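Acetyl-CoA acetyltransferase A (Ascaris suum, PDB 6BJA) probably catalyses the thiolase reaction of lipid metabolism, transferring acetyl groups between acyl-CoA thioesters, and binds coenzyme A. Local coordinates at residues K171-T176 against G330-K335; P234-A239 against T247-N252. One frame throughout, in Å; residues are numbered along the deposited sequence.

Interaction 1. Residues K171-T176 against G330-K335; sequences KDYAFT and GLAFIK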
loop_
_atom_site.group_PDB
_atom_site.type_symbol
_atom_site.label_atom_id
_atom_site.label_comp_id
_atom_site.label_asym_id
_atom_site.label_seq_id
_atom_site.Cartn_x
_atom_site.Cartn_y
_atom_site.Cartn_z
ATOM N N LYS A 171 23.898 -30.226 8.426
ATOM C CA LYS A 171 23.958 -31.639 8.054
ATOM C C LYS A 171 25.373 -32.069 7.644
ATOM O O LYS A 171 25.834 -33.167 8.011
ATOM C CB LYS A 171 22.938 -31.917 6.949
ATOM C CG LYS A 171 22.761 -33.398 6.672
ATOM C CD LYS A 171 21.638 -33.669 5.687
ATOM C CE LYS A 171 21.409 -35.183 5.529
ATOM N NZ LYS A 171 21.297 -35.893 6.843
ATOM N N ASP A 172 26.081 -31.212 6.917
ATOM C CA ASP A 172 27.410 -31.537 6.417
ATOM C C ASP A 172 28.423 -31.798 7.544
ATOM O O ASP A 172 29.368 -32.572 7.364
ATOM C CB ASP A 172 27.924 -30.409 5.514
ATOM C CG ASP A 172 27.233 -30.372 4.146
ATOM O OD1 ASP A 172 26.553 -31.353 3.739
ATOM O OD2 ASP A 172 27.382 -29.329 3.454
ATOM N N TYR A 173 28.218 -31.160 8.695
ATOM C CA TYR A 173 29.096 -31.334 9.854
ATOM C C TYR A 173 28.515 -32.276 10.900
ATOM O O TYR A 173 29.138 -32.484 11.937
ATOM C CB TYR A 173 29.386 -29.973 10.519
ATOM C CG TYR A 173 30.450 -29.170 9.824
ATOM C CD1 TYR A 173 31.788 -29.322 10.141
ATOM C CD2 TYR A 173 30.117 -28.259 8.836
ATOM C CE1 TYR A 173 32.768 -28.592 9.494
ATOM C CE2 TYR A 173 31.084 -27.528 8.182
ATOM C CZ TYR A 173 32.408 -27.684 8.510
ATOM O OH TYR A 173 33.362 -26.940 7.825
ATOM N N ALA A 174 27.319 -32.800 10.631
ATOM C CA ALA A 174 26.588 -33.670 11.549
ATOM C C ALA A 174 26.337 -32.975 12.883
ATOM O O ALA A 174 26.313 -33.599 13.949
ATOM C CB ALA A 174 27.345 -34.992 11.740
ATOM N N PHE A 175 26.132 -31.658 12.830
ATOM C CA PHE A 175 25.760 -30.929 14.026
ATOM C C PHE A 175 24.329 -31.248 14.433
ATOM O O PHE A 175 23.502 -31.689 13.631
ATOM C CB PHE A 175 25.912 -29.413 13.825
ATOM C CG PHE A 175 27.335 -28.934 13.732
ATOM C CD1 PHE A 175 28.338 -29.420 14.557
ATOM C CD2 PHE A 175 27.670 -27.950 12.823
ATOM C CE1 PHE A 175 29.652 -28.933 14.451
ATOM C CE2 PHE A 175 28.965 -27.466 12.726
ATOM C CZ PHE A 175 29.952 -27.945 13.528
ATOM N N THR A 176 24.060 -31.039 15.718
ATOM C CA THR A 176 22.792 -31.371 16.333
ATOM C C THR A 176 22.106 -30.165 16.943
ATOM O O THR A 176 22.749 -29.166 17.294
ATOM C CB THR A 176 22.988 -32.417 17.445
ATOM O OG1 THR A 176 23.844 -31.868 18.463
ATOM C CG2 THR A 176 23.630 -33.666 16.913
ATOM N N GLY A 330 29.271 -20.254 14.006
ATOM C CA GLY A 330 30.349 -20.362 14.968
ATOM C C GLY A 330 30.903 -21.767 15.086
ATOM O O GLY A 330 32.116 -21.978 15.049
ATOM N N LEU A 331 30.004 -22.726 15.227
ATOM C CA LEU A 331 30.416 -24.128 15.368
ATOM C C LEU A 331 31.216 -24.622 14.163
ATOM O O LEU A 331 32.229 -25.306 14.308
ATOM C CB LEU A 331 29.199 -25.011 15.561
ATOM C CG LEU A 331 28.563 -24.888 16.944
ATOM C CD1 LEU A 331 27.213 -25.541 16.962
ATOM C CD2 LEU A 331 29.465 -25.481 18.044
ATOM N N ALA A 332 30.757 -24.287 12.963
ATOM C CA ALA A 332 31.433 -24.752 11.761
ATOM C C ALA A 332 32.836 -24.157 11.676
ATOM O O ALA A 332 33.789 -24.826 11.300
ATOM C CB ALA A 332 30.621 -24.401 10.521
ATOM N N PHE A 333 32.951 -22.875 12.011
ATOM C CA PHE A 333 34.218 -22.174 11.946
ATOM C C PHE A 333 35.228 -22.802 12.901
ATOM O O PHE A 333 36.366 -23.087 12.524
ATOM C CB PHE A 333 33.949 -20.689 12.277
ATOM C CG PHE A 333 35.134 -19.771 12.169
ATOM C CD1 PHE A 333 35.551 -19.291 10.922
ATOM C CD2 PHE A 333 35.764 -19.287 13.317
ATOM C CE1 PHE A 333 36.605 -18.378 10.830
ATOM C CE2 PHE A 333 36.824 -18.383 13.223
ATOM C CZ PHE A 333 37.244 -17.933 11.982
ATOM N N ILE A 334 34.796 -22.978 14.153
ATOM C CA ILE A 334 35.629 -23.552 15.204
ATOM C C ILE A 334 36.069 -24.969 14.827
ATOM O O ILE A 334 37.240 -25.327 14.996
ATOM C CB ILE A 334 34.865 -23.534 16.530
ATOM C CG1 ILE A 334 34.705 -22.105 17.028
ATOM C CG2 ILE A 334 35.595 -24.343 17.600
ATOM C CD1 ILE A 334 33.724 -21.960 18.137
ATOM N N LYS A 335 35.140 -25.757 14.305
ATOM C CA LYS A 335 35.452 -27.136 13.947
ATOM C C LYS A 335 36.410 -27.219 12.771
ATOM O O LYS A 335 37.380 -27.986 12.779
ATOM C CB LYS A 335 34.163 -27.906 13.628
ATOM C CG LYS A 335 34.369 -29.414 13.470
ATOM C CD LYS A 335 34.803 -29.972 14.814
ATOM C CE LYS A 335 35.119 -31.443 14.804
ATOM N NZ LYS A 335 35.661 -31.747 16.170
HETATM O O HOH W 1 33.567 -24.016 7.906
#
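With CG anti to the carbonyl carbon in both residues (chi1 -80° in Y173, -70° in F175), the rings of Y173 and F175, where the chain leaves helix 162-172, reach the flank of helix 327-337, meeting L331, A332 and K335. The helix ends in a Schellman motif: a positive phi at A174, with its N bonded to K171 O, marks the turn, and Y173 and F175 on either side of A174 both point toward helix 327-337. This joins the N-terminal and C-terminal thiolase family regions at the protein surface. L331 CB lies over one face of the F175 ring in a CH-pi contact, 4.0 Å from the ring centroid and 25° off the normal. The opposite face is covered near its rim by CB of Y173, so the phenyl group is held between Y173 and the helix. K335 CB comes to the edge of the same ring, near its plane. A332 serves both aromatics: its CB packs over a face of Y173, 3.9 Å from CE2, and also sits 4.1 Å from F175 CE2. F175 and L331 both also pack on L180 of helix 177-197. No direct hydrogen bond crosses between the segments. Y173 OH is bonded to E336 OE1 and also accepts from a water at 2.9 Å, which makes a weak second bond to A332 O.

Interaction 2. Residues P234-A239 against T247-N252; sequences PALHPA and TITAAN. With COA (coenzyme A), chain C; ACT (acetate ion), chain B.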
loop_
_atom_site.group_PDB
_atom_site.type_symbol
_atom_site.label_atom_id
_atom_site.label_comp_id
_atom_site.label_asym_id
_atom_site.label_seq_id
_atom_site.Cartn_x
_atom_site.Cartn_y
_atom_site.Cartn_z
ATOM N N PRO A 234 14.639 -25.376 24.163
ATOM C CA PRO A 234 14.417 -26.704 23.582
ATOM C C PRO A 234 12.987 -26.937 23.127
ATOM O O PRO A 234 12.714 -27.956 22.491
ATOM C CB PRO A 234 14.779 -27.650 24.739
ATOM C CG PRO A 234 14.587 -26.840 25.956
ATOM C CD PRO A 234 15.011 -25.459 25.584
ATOM N N ALA A 235 12.083 -26.036 23.467
ATOM C CA ALA A 235 10.674 -26.205 23.125
ATOM C C ALA A 235 10.355 -25.647 21.750
ATOM O O ALA A 235 9.324 -25.984 21.160
ATOM C CB ALA A 235 9.803 -25.539 24.164
ATOM N N LEU A 236 11.223 -24.774 21.247
ATOM C CA LEU A 236 10.977 -24.142 19.963
ATOM C C LEU A 236 11.004 -25.135 18.820
ATOM O O LEU A 236 11.765 -26.099 18.839
ATOM C CB LEU A 236 12.016 -23.053 19.700
ATOM C CG LEU A 236 12.090 -21.909 20.697
ATOM C CD1 LEU A 236 13.063 -20.885 20.171
ATOM C CD2 LEU A 236 10.730 -21.289 20.952
ATOM N N HIS A 237 10.187 -24.861 17.804
ATOM C CA HIS A 237 10.160 -25.644 16.584
ATOM C C HIS A 237 11.118 -25.040 15.570
ATOM O O HIS A 237 11.292 -23.820 15.548
ATOM C CB HIS A 237 8.736 -25.698 16.029
ATOM C CG HIS A 237 7.718 -26.111 17.052
ATOM N ND1 HIS A 237 7.675 -27.384 17.581
ATOM C CD2 HIS A 237 6.737 -25.412 17.667
ATOM C CE1 HIS A 237 6.700 -27.454 18.470
ATOM N NE2 HIS A 237 6.115 -26.274 18.543
ATOM N N PRO A 238 11.761 -25.888 14.745
ATOM C CA PRO A 238 12.638 -25.362 13.693
ATOM C C PRO A 238 11.917 -24.333 12.838
ATOM O O PRO A 238 10.763 -24.555 12.477
ATOM C CB PRO A 238 13.006 -26.602 12.889
ATOM C CG PRO A 238 12.969 -27.702 13.906
ATOM C CD PRO A 238 11.839 -27.358 14.833
ATOM N N ALA A 239 12.598 -23.231 12.536
ATOM C CA ALA A 239 11.977 -22.084 11.875
ATOM C C ALA A 239 12.063 -22.119 10.360
ATOM O O ALA A 239 11.289 -21.433 9.687
ATOM C CB ALA A 239 12.613 -20.814 12.375
ATOM N N THR A 247 16.893 -27.972 12.604
ATOM C CA THR A 247 17.643 -27.725 13.839
ATOM C C THR A 247 17.720 -26.245 14.210
ATOM O O THR A 247 17.894 -25.887 15.374
ATOM C CB THR A 247 19.081 -28.242 13.730
ATOM O OG1 THR A 247 19.770 -27.526 12.693
ATOM C CG2 THR A 247 19.109 -29.713 13.417
ATOM N N ILE A 248 17.594 -25.375 13.213
ATOM C CA ILE A 248 17.736 -23.951 13.460
ATOM C C ILE A 248 16.397 -23.337 13.880
ATOM O O ILE A 248 15.362 -23.539 13.227
ATOM C CB ILE A 248 18.307 -23.233 12.210
ATOM C CG1 ILE A 248 19.683 -23.814 11.858
ATOM C CG2 ILE A 248 18.408 -21.726 12.450
ATOM C CD1 ILE A 248 20.318 -23.233 10.592
ATOM N N THR A 249 16.440 -22.580 14.971
ATOM C CA THR A 249 15.259 -21.985 15.582
ATOM C C THR A 249 15.467 -20.502 15.791
ATOM O O THR A 249 16.579 -20.001 15.630
ATOM C CB THR A 249 14.955 -22.584 16.952
ATOM O OG1 THR A 249 15.936 -22.128 17.882
ATOM C CG2 THR A 249 14.973 -24.097 16.896
ATOM N N ALA A 250 14.421 -19.817 16.239
ATOM C CA ALA A 250 14.552 -18.394 16.552
ATOM C C ALA A 250 15.610 -18.163 17.618
ATOM O O ALA A 250 16.258 -17.121 17.611
ATOM C CB ALA A 250 13.220 -17.810 16.995
ATOM N N ALA A 251 15.803 -19.123 18.527
ATOM C CA ALA A 251 16.728 -18.940 19.627
ATOM C C ALA A 251 18.181 -19.172 19.219
ATOM O O ALA A 251 19.064 -18.530 19.773
ATOM C CB ALA A 251 16.362 -19.871 20.802
ATOM N N ASN A 252 18.450 -20.058 18.257
ATOM C CA ASN A 252 19.853 -20.327 17.921
ATOM C C ASN A 252 20.230 -19.667 16.599
ATOM O O ASN A 252 21.296 -19.931 16.051
ATOM C CB ASN A 252 20.172 -21.841 17.937
ATOM C CG ASN A 252 19.355 -22.653 16.965
ATOM O OD1 ASN A 252 19.109 -22.228 15.855
ATOM N ND2 ASN A 252 18.986 -23.892 17.371
HETATM N N1A COA C . 15.149 -17.710 23.917
HETATM C C2A COA C . 13.964 -18.324 24.090
HETATM N N3A COA C . 12.933 -18.201 23.241
HETATM C C4A COA C . 13.030 -17.439 22.133
HETATM C C5A COA C . 14.290 -16.742 21.860
HETATM C C6A COA C . 15.383 -16.923 22.841
HETATM N N6A COA C . 16.583 -16.329 22.678
HETATM N N7A COA C . 14.105 -16.066 20.707
HETATM C C8A COA C . 12.837 -16.314 20.284
HETATM N N9A COA C . 12.198 -17.145 21.143
HETATM C C1B COA C . 10.802 -17.656 21.071
HETATM C C2B COA C . 9.835 -16.509 21.313
HETATM O O2B COA C . 9.375 -16.479 22.666
HETATM C C3B COA C . 8.676 -16.747 20.369
HETATM O O3B COA C . 7.517 -17.070 21.151
HETATM P P3B COA C . 6.693 -18.448 21.149
HETATM O O7A COA C . 7.670 -19.591 21.293
HETATM O O8A COA C . 5.755 -18.433 22.334
HETATM O O9A COA C . 5.919 -18.580 19.861
HETATM C C4B COA C . 9.188 -17.780 19.362
HETATM O O4B COA C . 10.477 -18.225 19.798
HETATM C C5B COA C . 9.372 -17.127 18.006
HETATM O O5B COA C . 10.402 -16.156 18.179
HETATM P P1A COA C . 10.222 -14.589 17.838
HETATM O O1A COA C . 8.977 -14.000 18.456
HETATM O O2A COA C . 11.440 -13.811 18.288
HETATM O O3A COA C . 10.067 -14.474 16.257
HETATM P P2A COA C . 9.392 -13.158 15.632
HETATM O O4A COA C . 7.927 -13.095 16.008
HETATM O O5A COA C . 10.125 -11.906 16.067
HETATM O O6A COA C . 9.566 -13.373 14.058
HETATM C CBP COA C . 11.288 -12.684 12.597
HETATM C CCP COA C . 10.854 -13.746 13.583
HETATM C CDP COA C . 10.266 -12.658 11.483
HETATM C CEP COA C . 11.270 -11.285 13.221
HETATM C CAP COA C . 12.627 -13.091 11.955
HETATM O OAP COA C . 12.875 -12.205 10.853
HETATM C C9P COA C . 13.799 -13.085 12.915
HETATM O O9P COA C . 13.738 -12.524 13.999
HETATM N N8P COA C . 14.933 -13.701 12.573
HETATM C C7P COA C . 15.157 -14.421 11.336
HETATM C C6P COA C . 16.407 -15.281 11.465
HETATM C C5P COA C . 17.462 -14.717 10.554
HETATM O O5P COA C . 17.632 -15.173 9.426
HETATM N N4P COA C . 18.147 -13.689 11.036
HETATM C C3P COA C . 19.121 -13.002 10.208
HETATM C C2P COA C . 20.549 -13.449 10.412
HETATM S S1P COA C . 21.352 -13.675 8.813
HETATM C C ACT B . 10.888 -29.122 18.392
HETATM O O ACT B . 9.989 -28.933 17.536
HETATM O OXT ACT B . 12.021 -29.423 17.948
HETATM C CH3 ACT B . 10.614 -29.015 19.862
HETATM O O HOH W 2 11.801 -21.153 16.113
#
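An isobutyl group is held here between protein and ligand: L236 sends CD1 onto A251 CB at 3.5 Å, while its other methyl, CD2, lies 3.3 Å from the ribose oxygen O4B of coenzyme A. With CG anti to the carbonyl carbon (chi1 -60°) the side chain turns toward 247-252, and chi2 of -174° then sends one methyl to A251 and the other to the ribose. From the second segment, A250 CB touches coenzyme A near O5B, and A251 CB approaches the adenine at C6A. All three residues therefore line the coenzyme A pocket, where K232 NZ and S254 O also bond to the ligand. The two segments belong to the long loop region between strands 218-219 and 257-267 of the thiolase fold, and neither has regular helix or strand structure. One direct hydrogen bond ties them: A239 N donates to I248 O at 2.9 Å, nearly straight and in the carbonyl plane. The same oxygen receives a CA-H...O contact from P238. A water adds a second link, donating to H237 O and accepting from A250 N. Within 247-252, T249 OG1 accepts from N252 N in an ST motif. The N252 amide spans the turn, with ND2 giving a bond to T247 O that lies close to the amide plane, and OD1 taking T249 N from above its carbonyl plane. ND2 also bonds to D181 OD1. In 234-239, H237 ND1 donates at 2.8 Å to O of an acetate that is probably a crystallisation additive.

Interaction 1 is a surface contact between the chain leaving one helix and the side of another, whereas interaction 2 is partly buried and joins two loop segments close in sequence. Their centres are about 16 Å apart and they do not touch, yet helix 177-197 borders both: L180 packs against F175 and L331 in the first, and against T247, I248 and N252 in the second. Helix 162-172 is shared too, with V170 meeting F175 and T247. Aromatic and aliphatic packing carries interaction 1 between the two family regions. Interaction 2, within the N-terminal region, is joined by one backbone hydrogen bond and a water, with side-chain bonds shaping 247-252 itself, and its leucine and two alanines touch coenzyme A.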